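Local coordinates for ORF59 (PDB 3HSL), which serves as the processivity factor of the viral DNA polymerase in lytic replication, probably acting as a sliding clamp that keeps the polymerase on its template, at residues S95-T100 with V131-S136; V14-T19 with R101-A106; V40-S45 with A111-Y116; F10-R15 with C47-S52; D83-F88 with I155-D160. One frame throughout, in Å; residues are numbered along the deposited sequence.

Contact 1 (S95-T100 with V131-S136)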
# COMPACT_ATOMS: atom_id res chain seq x y z
N SER A 95 -0.18 -8.30 8.13
CA SER A 95 -1.33 -7.69 7.45
C SER A 95 -1.13 -6.57 6.47
O SER A 95 -0.08 -5.92 6.36
CB SER A 95 -2.45 -7.23 8.42
OG SER A 95 -3.20 -8.30 8.93
N GLY A 96 -2.22 -6.40 5.76
CA GLY A 96 -2.46 -5.41 4.77
C GLY A 96 -3.77 -4.87 5.31
O GLY A 96 -4.86 -5.04 4.70
N PHE A 97 -3.64 -4.24 6.48
CA PHE A 97 -4.74 -3.59 7.15
C PHE A 97 -4.17 -2.50 8.05
O PHE A 97 -3.41 -2.78 8.97
CB PHE A 97 -5.71 -4.49 7.89
CG PHE A 97 -6.95 -3.76 8.32
CD1 PHE A 97 -8.05 -3.65 7.46
CD2 PHE A 97 -7.03 -3.16 9.57
CE1 PHE A 97 -9.21 -2.96 7.86
CE2 PHE A 97 -8.17 -2.48 9.98
CZ PHE A 97 -9.26 -2.38 9.12
N THR A 98 -4.55 -1.26 7.76
CA THR A 98 -4.10 -0.12 8.51
C THR A 98 -5.36 0.57 9.01
O THR A 98 -6.09 1.22 8.24
CB THR A 98 -3.19 0.76 7.65
OG1 THR A 98 -2.06 -0.00 7.25
CG2 THR A 98 -2.73 1.97 8.40
N HIS A 99 -5.62 0.42 10.30
CA HIS A 99 -6.82 1.01 10.85
C HIS A 99 -7.12 2.42 10.34
O HIS A 99 -8.14 2.64 9.67
CB HIS A 99 -6.82 0.93 12.37
CG HIS A 99 -6.95 -0.46 12.90
ND1 HIS A 99 -5.87 -1.33 12.97
CD2 HIS A 99 -8.01 -1.14 13.38
CE1 HIS A 99 -6.28 -2.48 13.48
NE2 HIS A 99 -7.57 -2.39 13.73
N THR A 100 -6.23 3.38 10.65
CA THR A 100 -6.45 4.76 10.24
C THR A 100 -6.60 4.94 8.73
O THR A 100 -7.31 5.84 8.28
CB THR A 100 -5.33 5.71 10.75
OG1 THR A 100 -4.07 5.34 10.17
CG2 THR A 100 -5.25 5.70 12.31
N VAL A 131 -9.46 -6.84 19.17
CA VAL A 131 -10.04 -5.67 18.51
C VAL A 131 -10.68 -6.04 17.18
O VAL A 131 -10.06 -6.73 16.37
CB VAL A 131 -8.98 -4.66 18.03
CG1 VAL A 131 -9.63 -3.32 17.81
CG2 VAL A 131 -7.93 -4.46 19.03
N ARG A 132 -11.92 -5.60 16.96
CA ARG A 132 -12.57 -5.78 15.66
C ARG A 132 -12.92 -4.43 15.08
O ARG A 132 -13.53 -3.59 15.75
CB ARG A 132 -13.89 -6.52 15.66
CG ARG A 132 -13.94 -8.01 15.52
CD ARG A 132 -15.37 -8.27 15.00
NE ARG A 132 -16.33 -7.51 15.81
CZ ARG A 132 -17.64 -7.39 15.56
NH1 ARG A 132 -18.17 -7.98 14.50
NH2 ARG A 132 -18.42 -6.67 16.36
N THR A 133 -12.55 -4.24 13.83
CA THR A 133 -12.87 -3.01 13.14
C THR A 133 -13.67 -3.47 11.95
O THR A 133 -13.27 -4.38 11.21
CB THR A 133 -11.61 -2.23 12.72
OG1 THR A 133 -10.87 -1.86 13.88
CG2 THR A 133 -11.99 -0.96 11.95
N THR A 134 -14.82 -2.85 11.79
CA THR A 134 -15.69 -3.16 10.70
C THR A 134 -15.75 -1.93 9.86
O THR A 134 -16.08 -0.85 10.37
CB THR A 134 -17.08 -3.50 11.21
OG1 THR A 134 -17.00 -4.73 11.93
CG2 THR A 134 -18.07 -3.67 10.05
N ILE A 135 -15.45 -2.09 8.57
CA ILE A 135 -15.52 -1.00 7.61
C ILE A 135 -16.59 -1.34 6.53
O ILE A 135 -16.67 -2.49 6.06
CB ILE A 135 -14.15 -0.69 6.93
CG1 ILE A 135 -13.02 -0.45 7.96
CG2 ILE A 135 -14.27 0.48 5.96
CD1 ILE A 135 -13.18 0.75 8.92
N SER A 136 -17.41 -0.35 6.17
CA SER A 136 -18.45 -0.51 5.16
C SER A 136 -18.17 0.55 4.12
O SER A 136 -18.18 1.74 4.43
CB SER A 136 -19.83 -0.31 5.76
OG SER A 136 -20.06 -1.24 6.80
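This is a buried helix-on-sheet contact of the DNA-clamp fold. The start of helix 99-103 and the turn before it pack on strand 130-137 of an antiparallel sheet. F97 and H99 come from the helix side, and T133 and I135 from the strand. The two rings also meet each other. CE2 of F97 stands over the centre of the H99 imidazole, 3.6 Å above its plane, so F97 turns an edge to that face. Its CZ then reaches the strand, 4.2 Å from CG2 of T133 and 4.4 Å from CG1 of I135, both near the plane of the phenyl ring. T133 splits its branches between the two rings. CG2 is anti to the backbone N and goes to F97, while OG1, beside the N (chi1 -62°), goes to H99. F97 also stacks on H146 of strand 143-149, and F88 meets the H99 ring edge-to-face. A hydrogen bond between ND1 of H99 and the carbonyl O of N90 helps to set the turn of the imidazole, whose opposite edge faces the strand. There T133 OG1 lies in the imidazole plane, 3.0 Å from H99 CD2.

Contact 2 (V14-T19 with R101-A106)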
# COMPACT_ATOMS: atom_id res chain seq x y z
N VAL A 14 -17.63 0.72 19.87
CA VAL A 14 -17.84 2.11 19.57
C VAL A 14 -18.10 2.30 18.06
O VAL A 14 -17.50 1.61 17.23
CB VAL A 14 -16.61 2.94 20.03
CG1 VAL A 14 -15.36 2.60 19.20
CG2 VAL A 14 -16.89 4.41 19.95
N ARG A 15 -18.99 3.24 17.73
CA ARG A 15 -19.30 3.58 16.36
C ARG A 15 -18.42 4.79 16.04
O ARG A 15 -18.36 5.75 16.83
CB ARG A 15 -20.77 3.94 16.18
CG ARG A 15 -21.09 4.55 14.81
CD ARG A 15 -22.51 5.13 14.75
NE ARG A 15 -22.73 6.02 13.59
CZ ARG A 15 -22.43 7.32 13.56
NH1 ARG A 15 -21.90 7.93 14.62
NH2 ARG A 15 -22.68 8.03 12.47
N VAL A 16 -17.75 4.74 14.89
CA VAL A 16 -16.85 5.81 14.43
C VAL A 16 -17.55 6.88 13.58
O VAL A 16 -18.19 6.55 12.59
CB VAL A 16 -15.68 5.17 13.64
CG1 VAL A 16 -14.70 6.23 13.14
CG2 VAL A 16 -14.97 4.13 14.51
N ASP A 17 -17.43 8.15 13.97
CA ASP A 17 -18.06 9.24 13.21
C ASP A 17 -17.22 9.52 11.96
O ASP A 17 -16.38 10.44 11.94
CB ASP A 17 -18.20 10.49 14.08
CG ASP A 17 -18.94 11.62 13.38
OD1 ASP A 17 -19.01 11.63 12.13
OD2 ASP A 17 -19.45 12.52 14.08
N VAL A 18 -17.44 8.71 10.92
CA VAL A 18 -16.66 8.83 9.68
C VAL A 18 -16.82 10.16 8.97
O VAL A 18 -15.91 10.60 8.26
CB VAL A 18 -16.88 7.65 8.73
CG1 VAL A 18 -16.38 6.37 9.40
CG2 VAL A 18 -18.33 7.54 8.33
N THR A 19 -17.98 10.79 9.16
CA THR A 19 -18.29 12.08 8.57
C THR A 19 -17.35 13.15 9.13
O THR A 19 -16.92 14.06 8.41
CB THR A 19 -19.75 12.47 8.88
OG1 THR A 19 -20.63 11.43 8.44
CG2 THR A 19 -20.12 13.78 8.19
N ARG A 101 -5.93 4.08 7.96
CA ARG A 101 -6.02 4.23 6.51
C ARG A 101 -7.46 4.01 6.07
O ARG A 101 -7.99 4.75 5.25
CB ARG A 101 -5.19 3.20 5.79
CG ARG A 101 -5.03 3.52 4.34
CD ARG A 101 -5.00 2.28 3.51
NE ARG A 101 -4.74 2.60 2.12
CZ ARG A 101 -5.28 1.95 1.10
NH1 ARG A 101 -6.12 0.95 1.33
NH2 ARG A 101 -5.00 2.29 -0.16
N GLU A 102 -8.07 2.97 6.64
CA GLU A 102 -9.45 2.58 6.35
C GLU A 102 -10.45 3.43 7.11
O GLU A 102 -11.55 3.67 6.61
CB GLU A 102 -9.67 1.11 6.69
CG GLU A 102 -8.66 0.16 6.06
CD GLU A 102 -8.64 0.25 4.55
OE1 GLU A 102 -9.75 0.29 3.95
OE2 GLU A 102 -7.53 0.28 3.97
N LEU A 103 -10.11 3.90 8.31
CA LEU A 103 -11.06 4.74 9.04
C LEU A 103 -11.25 6.06 8.32
O LEU A 103 -12.32 6.63 8.35
CB LEU A 103 -10.64 4.97 10.50
CG LEU A 103 -10.61 3.75 11.43
CD1 LEU A 103 -10.03 4.11 12.79
CD2 LEU A 103 -11.98 3.11 11.59
N PHE A 104 -10.19 6.53 7.66
CA PHE A 104 -10.18 7.78 6.89
C PHE A 104 -10.41 7.61 5.40
O PHE A 104 -10.32 8.58 4.64
CB PHE A 104 -8.87 8.55 7.10
CG PHE A 104 -8.77 9.25 8.42
CD1 PHE A 104 -9.19 10.58 8.53
CD2 PHE A 104 -8.27 8.60 9.53
CE1 PHE A 104 -9.11 11.25 9.73
CE2 PHE A 104 -8.19 9.27 10.75
CZ PHE A 104 -8.62 10.60 10.84
N GLY A 105 -10.70 6.39 4.97
CA GLY A 105 -10.94 6.14 3.56
C GLY A 105 -12.01 7.06 3.02
O GLY A 105 -12.96 7.39 3.72
N ALA A 106 -11.85 7.49 1.77
CA ALA A 106 -12.82 8.37 1.14
C ALA A 106 -14.14 7.64 0.87
O ALA A 106 -15.23 8.13 1.19
CB ALA A 106 -12.27 8.93 -0.17
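L103 meets V16 through torsions that turn two methyls to one another. In V16, CG1 is anti to the backbone N (chi1 -180°), which puts CG2 beside that N and on the side of the helix. In L103, CG sits beside the N and CD1 runs on extended (chi2 173°), while CD2 folds back to the strand. The result is a methyl-methyl contact, V16 CG2 to L103 CD2 at 4.3 Å. V18 adds a second touch further along. Its CG1 rests 4.2 Å from the carbonyl O of L103.

Between the two valines the chain passes from strand 12-16 into helix 18-35. D17 is the centre of an inverse gamma turn, marked by a weak bond from V18 N to V16 O of 2.8 Å. D17 is also the N-cap of the helix, and its OD1 accepts a bond from the backbone N of L20. The strand is held by backbone bonds from V14 to I113 and from V16 to A111. L21 of helix 18-35 packs on both V16 and L103. T133 and I135 of strand 130-137 also lie against L103.

The contact packs helix 99-103 against the junction of strand 12-16 and helix 18-35. Its chemistry is mostly apolar, with one methyl resting on a carbonyl oxygen. No hydrogen bond crosses it, and the fit rests on aliphatic branches, those of V16 and L103 being buried.

Contact 3 (V40-S45 with A111-Y116); sequences VQVHGS and AGIAFY
V42 leads with CG2, which meets both F115 and I113. That methyl lies 3.8 Å from CZ of F115, near the plane of the ring, so the phenyl offers its edge and not a face. CB of V42 follows at 4.0 Å from the same CZ. The touch on I113 is looser, V42 CG2 to I113 CD1 at 4.5 Å. F115 sets CG anti to its carbonyl carbon (chi1 -55°), and the ring then reaches across to the valine. I113 runs out extended to CD1 (chi2 177°).

The two strands belong to different sheets. Their closest CA atoms, V42 and I113, are 9.2 Å apart, so side chains fill the gap. This is face-to-face packing of two sheets in a protein of the DNA-clamp clan.

The next shell packs round the F115 ring. F86 stacks on it, and F88 and V131 also touch its side chain. F86 is the backbone partner of V42, so one strand pair supplies both the valine and the stacking ring. P49 and V84 pack on V42, while V131 and T133 lie against I113. The chain turns a corner at G44.

All three touching residues are buried and apolar, and no hydrogen bond spans the contact. Adhesion of the sheets at this point therefore comes from dispersion and the hydrophobic effect, while backbone hydrogen bonds such as V42 with F86 and A111 with V16 run within each sheet.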
# COMPACT_ATOMS: atom_id res chain seq x y z
N VAL A 40 -2.79 2.71 17.51
CA VAL A 40 -4.09 3.36 17.56
C VAL A 40 -4.62 3.17 18.97
O VAL A 40 -4.45 2.09 19.57
CB VAL A 40 -5.11 2.76 16.57
CG1 VAL A 40 -6.45 3.52 16.66
CG2 VAL A 40 -4.60 2.82 15.15
N GLN A 41 -5.26 4.22 19.51
CA GLN A 41 -5.80 4.16 20.85
C GLN A 41 -7.21 4.71 20.97
O GLN A 41 -7.59 5.67 20.26
CB GLN A 41 -4.95 5.00 21.81
CG GLN A 41 -3.52 4.56 21.95
CD GLN A 41 -2.70 5.49 22.81
OE1 GLN A 41 -2.89 6.71 22.79
NE2 GLN A 41 -1.78 4.91 23.58
N VAL A 42 -7.96 4.07 21.88
CA VAL A 42 -9.32 4.46 22.22
C VAL A 42 -9.26 4.63 23.73
O VAL A 42 -9.10 3.66 24.46
CB VAL A 42 -10.36 3.44 21.78
CG1 VAL A 42 -11.73 3.79 22.37
CG2 VAL A 42 -10.43 3.39 20.25
N HIS A 43 -9.39 5.87 24.19
CA HIS A 43 -9.24 6.16 25.61
C HIS A 43 -10.02 7.37 26.09
O HIS A 43 -10.46 8.19 25.29
CB HIS A 43 -7.78 6.50 25.79
CG HIS A 43 -7.36 7.62 24.90
ND1 HIS A 43 -7.30 8.92 25.33
CD2 HIS A 43 -6.99 7.63 23.60
CE1 HIS A 43 -6.90 9.69 24.34
NE2 HIS A 43 -6.71 8.94 23.27
N GLY A 44 -10.18 7.47 27.41
CA GLY A 44 -10.90 8.57 28.02
C GLY A 44 -12.18 8.04 28.62
O GLY A 44 -12.27 6.86 28.96
N SER A 45 -13.18 8.90 28.75
CA SER A 45 -14.44 8.45 29.33
C SER A 45 -15.08 7.38 28.44
O SER A 45 -14.89 7.40 27.23
CB SER A 45 -15.39 9.63 29.54
OG SER A 45 -15.62 10.28 28.29
N ALA A 111 -18.19 2.85 9.95
CA ALA A 111 -17.11 2.12 10.62
C ALA A 111 -17.34 1.99 12.12
O ALA A 111 -17.96 2.85 12.74
CB ALA A 111 -15.77 2.80 10.37
N GLY A 112 -16.84 0.90 12.69
CA GLY A 112 -17.00 0.64 14.12
C GLY A 112 -15.83 -0.16 14.65
O GLY A 112 -15.18 -0.89 13.91
N ILE A 113 -15.55 -0.03 15.95
CA ILE A 113 -14.44 -0.75 16.56
C ILE A 113 -14.97 -1.39 17.82
O ILE A 113 -15.58 -0.73 18.67
CB ILE A 113 -13.26 0.17 16.93
CG1 ILE A 113 -12.92 1.16 15.82
CG2 ILE A 113 -12.03 -0.65 17.28
CD1 ILE A 113 -11.81 2.09 16.22
N ALA A 114 -14.73 -2.68 17.96
CA ALA A 114 -15.22 -3.40 19.12
C ALA A 114 -14.06 -4.01 19.85
O ALA A 114 -13.02 -4.28 19.25
CB ALA A 114 -16.18 -4.45 18.68
N PHE A 115 -14.23 -4.24 21.14
CA PHE A 115 -13.21 -4.83 21.99
C PHE A 115 -13.86 -5.94 22.78
O PHE A 115 -15.02 -5.80 23.20
CB PHE A 115 -12.59 -3.79 22.92
CG PHE A 115 -12.04 -2.59 22.19
CD1 PHE A 115 -10.78 -2.62 21.62
CD2 PHE A 115 -12.80 -1.42 22.08
CE1 PHE A 115 -10.28 -1.52 20.95
CE2 PHE A 115 -12.28 -0.30 21.40
CZ PHE A 115 -11.03 -0.36 20.84
N TYR A 116 -13.13 -7.03 22.99
CA TYR A 116 -13.67 -8.16 23.72
C TYR A 116 -12.61 -9.17 24.15
O TYR A 116 -11.52 -9.20 23.59
CB TYR A 116 -14.74 -8.86 22.88
CG TYR A 116 -14.26 -9.47 21.60
CD1 TYR A 116 -13.81 -10.79 21.56
CD2 TYR A 116 -14.26 -8.73 20.42
CE1 TYR A 116 -13.36 -11.36 20.38
CE2 TYR A 116 -13.81 -9.28 19.22
CZ TYR A 116 -13.37 -10.61 19.21
OH TYR A 116 -12.93 -11.17 18.03

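Contact 4 (F10-R15 with C47-S52); sequences FHYGVR and CTPTLS
V14 and P49 bring the backbones nearest, with their CA atoms 8.9 Å apart, so the strands face each other from two sheets and share no backbone bond. P49 presents CG to strand 12-16, and Y12 comes at it from the opposite direction. The chi1 of Y12 is -175°, which sends the phenol away from its own backbone N and across to the proline. Its OH lies 3.5 Å from CG of P49 and 4.0 Å from CD. V14 adds a longer touch, CG2 to P49 CG at 4.5 Å. The proline CG is thus met by a hydroxyl and a methyl from the same strand.

The Y12 hydroxyl has its polar partner nearby, since it hydrogen-bonds the carbonyl O of A46 just before the segment 47-52. H77 meets the phenol ring edge-to-face. L71 of strand 71-73 packs on both V14 and P49.

A buried hydroxyl placed on a proline ring gains no bond from it. The bond to A46 pays for that burial and ties the tyrosine to the chain leading into strand 49-56, while the proline offers apolar ring carbons.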
# COMPACT_ATOMS: atom_id res chain seq x y z
N PHE A 10 -18.36 -9.69 24.40
CA PHE A 10 -18.18 -8.41 23.69
C PHE A 10 -18.23 -7.27 24.73
O PHE A 10 -19.23 -6.55 24.81
CB PHE A 10 -19.39 -8.28 22.75
CG PHE A 10 -19.30 -7.18 21.73
CD1 PHE A 10 -19.10 -7.50 20.38
CD2 PHE A 10 -19.41 -5.83 22.10
CE1 PHE A 10 -19.01 -6.50 19.42
CE2 PHE A 10 -19.32 -4.82 21.15
CZ PHE A 10 -19.12 -5.14 19.80
N HIS A 11 -17.17 -7.08 25.52
CA HIS A 11 -17.23 -6.04 26.55
C HIS A 11 -17.43 -4.54 26.17
O HIS A 11 -18.09 -3.81 26.92
CB HIS A 11 -16.21 -6.23 27.70
CG HIS A 11 -14.78 -6.26 27.26
ND1 HIS A 11 -14.06 -5.11 26.97
CD2 HIS A 11 -13.92 -7.29 27.08
CE1 HIS A 11 -12.83 -5.44 26.61
NE2 HIS A 11 -12.72 -6.75 26.67
N TYR A 12 -16.89 -4.09 25.04
CA TYR A 12 -17.02 -2.66 24.68
C TYR A 12 -16.81 -2.36 23.20
O TYR A 12 -15.81 -2.75 22.61
CB TYR A 12 -16.04 -1.82 25.51
CG TYR A 12 -16.13 -0.31 25.35
CD1 TYR A 12 -17.06 0.42 26.06
CD2 TYR A 12 -15.28 0.37 24.49
CE1 TYR A 12 -17.15 1.80 25.93
CE2 TYR A 12 -15.36 1.76 24.34
CZ TYR A 12 -16.30 2.47 25.07
OH TYR A 12 -16.41 3.84 24.95
N GLY A 13 -17.77 -1.65 22.62
CA GLY A 13 -17.73 -1.28 21.22
C GLY A 13 -18.04 0.19 21.01
O GLY A 13 -18.64 0.83 21.87
N VAL A 14 -17.63 0.72 19.87
CA VAL A 14 -17.84 2.11 19.57
C VAL A 14 -18.10 2.30 18.06
O VAL A 14 -17.50 1.61 17.23
CB VAL A 14 -16.61 2.94 20.03
CG1 VAL A 14 -15.36 2.60 19.20
CG2 VAL A 14 -16.89 4.41 19.95
N ARG A 15 -18.99 3.24 17.73
CA ARG A 15 -19.30 3.58 16.36
C ARG A 15 -18.42 4.79 16.04
O ARG A 15 -18.36 5.75 16.83
CB ARG A 15 -20.77 3.94 16.18
CG ARG A 15 -21.09 4.55 14.81
CD ARG A 15 -22.51 5.13 14.75
NE ARG A 15 -22.73 6.02 13.59
CZ ARG A 15 -22.43 7.32 13.56
NH1 ARG A 15 -21.90 7.93 14.62
NH2 ARG A 15 -22.68 8.03 12.47
N CYS A 47 -18.14 7.12 27.92
CA CYS A 47 -19.20 7.85 27.24
C CYS A 47 -18.71 8.51 25.95
O CYS A 47 -19.29 8.30 24.89
CB CYS A 47 -19.78 8.87 28.20
SG CYS A 47 -20.43 8.00 29.63
N THR A 48 -17.66 9.32 26.03
CA THR A 48 -17.15 9.95 24.83
C THR A 48 -15.63 9.78 24.83
O THR A 48 -14.92 10.64 25.33
CB THR A 48 -17.51 11.45 24.77
OG1 THR A 48 -16.84 12.15 25.82
CG2 THR A 48 -19.03 11.66 24.89
N PRO A 49 -15.14 8.66 24.28
CA PRO A 49 -13.71 8.43 24.26
C PRO A 49 -13.01 9.10 23.09
O PRO A 49 -13.63 9.44 22.09
CB PRO A 49 -13.61 6.92 24.12
CG PRO A 49 -14.82 6.54 23.33
CD PRO A 49 -15.89 7.56 23.65
N THR A 50 -11.70 9.27 23.23
CA THR A 50 -10.89 9.88 22.22
C THR A 50 -10.24 8.83 21.36
O THR A 50 -9.88 7.74 21.83
CB THR A 50 -9.82 10.75 22.86
OG1 THR A 50 -10.47 11.84 23.53
CG2 THR A 50 -8.89 11.32 21.84
N LEU A 51 -10.09 9.18 20.09
CA LEU A 51 -9.46 8.35 19.12
C LEU A 51 -8.14 9.04 18.81
O LEU A 51 -8.10 10.22 18.43
CB LEU A 51 -10.31 8.23 17.86
CG LEU A 51 -9.65 7.46 16.71
CD1 LEU A 51 -9.37 5.98 17.03
CD2 LEU A 51 -10.45 7.59 15.41
N SER A 52 -7.05 8.30 18.98
CA SER A 52 -5.75 8.88 18.70
C SER A 52 -4.76 7.89 18.14
O SER A 52 -4.89 6.69 18.36
CB SER A 52 -5.21 9.67 19.88
OG SER A 52 -5.44 8.99 21.09

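Contact 5 (D83-F88 with I155-D160); sequences DVSFSF and ILPFHD
S87 lays its hydroxyl against the backbone and CB of I155. OG is 3.6 Å from the carbonyl O of I155 and 4.0 Å from its CB. The hydroxyl proton goes instead to the carbonyl O of Q152, a little earlier in the same loop, to which OG is hydrogen-bonded. The I155 oxygen is a close neighbour without a hydrogen bond to it. S87 also pairs with Q152 through its backbone. Two bonds thus tie this serine to the loop and place it beside I155.

Two residues back on the same face, S85 repeats the pattern with P157. Its OG rests 4.0 Å from CG of the proline, a plain van der Waals contact, with S85 exposed to solvent. In both serines OG is anti to the backbone N (chi1 -174° in S85 and -177° in S87), and this swings each hydroxyl out to the loop. The CA atoms of S87 and I155 are 7.1 Å apart, and those of S85 and P157 7.9 Å. The loop therefore follows the strand closely over these residues.

The intervening F86 points away from the loop. The end of the I155 side chain leads away from the strand, and Q41 of strand 39-43 touches I155.

Strand 83-89 pairs with strand 39-43 and is the last strand on that side within this chain. The loop, which joins strands 143-149 and 169-172, packs on that strand. P157 extends the cover to H43 of strand 39-43, and H159 touches S299 and L301 of strand 296-302.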
# COMPACT_ATOMS: atom_id res chain seq x y z
N ASP A 83 -13.25 5.35 33.19
CA ASP A 83 -12.49 5.47 31.94
C ASP A 83 -12.27 4.19 31.11
O ASP A 83 -12.68 3.09 31.49
CB ASP A 83 -11.23 6.32 32.10
CG ASP A 83 -11.54 7.80 32.22
OD1 ASP A 83 -12.69 8.14 32.60
OD2 ASP A 83 -10.65 8.64 31.93
N VAL A 84 -11.60 4.40 29.98
CA VAL A 84 -11.28 3.40 28.97
C VAL A 84 -9.87 3.59 28.39
O VAL A 84 -9.40 4.73 28.27
CB VAL A 84 -12.35 3.47 27.84
CG1 VAL A 84 -11.80 3.14 26.46
CG2 VAL A 84 -13.58 2.66 28.21
N SER A 85 -9.22 2.49 28.03
CA SER A 85 -7.87 2.57 27.45
C SER A 85 -7.48 1.33 26.64
O SER A 85 -7.03 0.33 27.19
CB SER A 85 -6.83 2.85 28.54
OG SER A 85 -5.55 3.07 27.97
N PHE A 86 -7.65 1.40 25.32
CA PHE A 86 -7.31 0.29 24.44
C PHE A 86 -6.24 0.75 23.47
O PHE A 86 -6.43 1.72 22.75
CB PHE A 86 -8.54 -0.24 23.72
CG PHE A 86 -9.60 -0.74 24.64
CD1 PHE A 86 -9.45 -1.99 25.26
CD2 PHE A 86 -10.73 0.01 24.90
CE1 PHE A 86 -10.43 -2.49 26.14
CE2 PHE A 86 -11.72 -0.47 25.78
CZ PHE A 86 -11.57 -1.73 26.40
N SER A 87 -5.11 0.05 23.48
CA SER A 87 -3.95 0.44 22.67
C SER A 87 -3.36 -0.70 21.79
O SER A 87 -2.77 -1.64 22.31
CB SER A 87 -2.91 0.99 23.63
OG SER A 87 -1.77 1.45 22.96
N PHE A 88 -3.55 -0.58 20.48
CA PHE A 88 -3.10 -1.59 19.50
C PHE A 88 -2.36 -0.98 18.31
O PHE A 88 -2.41 0.24 18.11
CB PHE A 88 -4.30 -2.39 19.01
CG PHE A 88 -5.41 -1.53 18.53
CD1 PHE A 88 -5.58 -1.27 17.17
CD2 PHE A 88 -6.31 -0.96 19.44
CE1 PHE A 88 -6.63 -0.46 16.72
CE2 PHE A 88 -7.37 -0.15 19.00
CZ PHE A 88 -7.53 0.10 17.63
N ILE A 155 2.07 1.86 25.90
CA ILE A 155 1.99 3.21 25.34
C ILE A 155 0.75 3.88 25.91
O ILE A 155 -0.38 3.50 25.58
CB ILE A 155 1.79 3.18 23.80
CG1 ILE A 155 2.69 2.15 23.11
CG2 ILE A 155 1.89 4.58 23.21
CD1 ILE A 155 4.15 2.41 23.24
N LEU A 156 0.95 4.87 26.77
CA LEU A 156 -0.19 5.53 27.37
C LEU A 156 -0.72 6.68 26.55
O LEU A 156 -0.04 7.22 25.70
CB LEU A 156 0.13 6.00 28.81
CG LEU A 156 0.45 4.97 29.90
CD1 LEU A 156 0.69 5.67 31.21
CD2 LEU A 156 -0.66 3.96 30.07
N PRO A 157 -1.98 7.06 26.81
CA PRO A 157 -2.52 8.21 26.14
C PRO A 157 -2.03 9.33 27.05
O PRO A 157 -2.63 9.60 28.10
CB PRO A 157 -4.03 8.00 26.26
CG PRO A 157 -4.22 6.64 26.92
CD PRO A 157 -2.98 6.41 27.67
N PHE A 158 -0.95 9.96 26.66
CA PHE A 158 -0.36 11.02 27.49
C PHE A 158 -0.30 12.41 26.81
O PHE A 158 0.63 13.21 27.06
CB PHE A 158 1.00 10.57 28.10
CG PHE A 158 1.90 9.76 27.14
CD1 PHE A 158 2.46 10.34 26.00
CD2 PHE A 158 2.18 8.42 27.40
CE1 PHE A 158 3.27 9.59 25.14
CE2 PHE A 158 2.99 7.66 26.55
CZ PHE A 158 3.54 8.25 25.42
N HIS A 159 -1.30 12.68 25.96
CA HIS A 159 -1.33 13.96 25.23
C HIS A 159 -2.34 15.08 25.64
O HIS A 159 -1.91 16.15 26.11
CB HIS A 159 -1.35 13.69 23.73
CG HIS A 159 -0.09 13.08 23.21
ND1 HIS A 159 0.88 13.83 22.56
CD2 HIS A 159 0.37 11.81 23.23
CE1 HIS A 159 1.87 13.04 22.21
NE2 HIS A 159 1.59 11.81 22.60
N ASP A 160 -3.65 14.85 25.47
CA ASP A 160 -4.68 15.84 25.86
C ASP A 160 -4.72 16.02 27.37
O ASP A 160 -5.74 15.78 28.03
CB ASP A 160 -6.07 15.49 25.32
CG ASP A 160 -6.15 15.58 23.82
OD1 ASP A 160 -7.28 15.60 23.28
OD2 ASP A 160 -5.08 15.65 23.17

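Overall arrangement
From the N terminus, contacts 4 and 2 start on the same strand, 12-16, and share V14 and R15. Contact 4 closes first, on strand 49-56. Contact 3 opens on strand 39-43 before that closure, so it crosses contact 4. It closes on strand 108-116 after contact 2 has closed on helix 99-103, and so crosses contact 2 as well. Contact 5 opens at strand 83-89, crosses contacts 2 and 3, and closes last, in the loop after strand 143-149. Contact 1 is nested inside contact 5 and crosses contacts 2 and 3. Contacts 3 and 4 join the two sheets, contacts 1 and 2 seat helix 99-103, and contact 5 adds the loop.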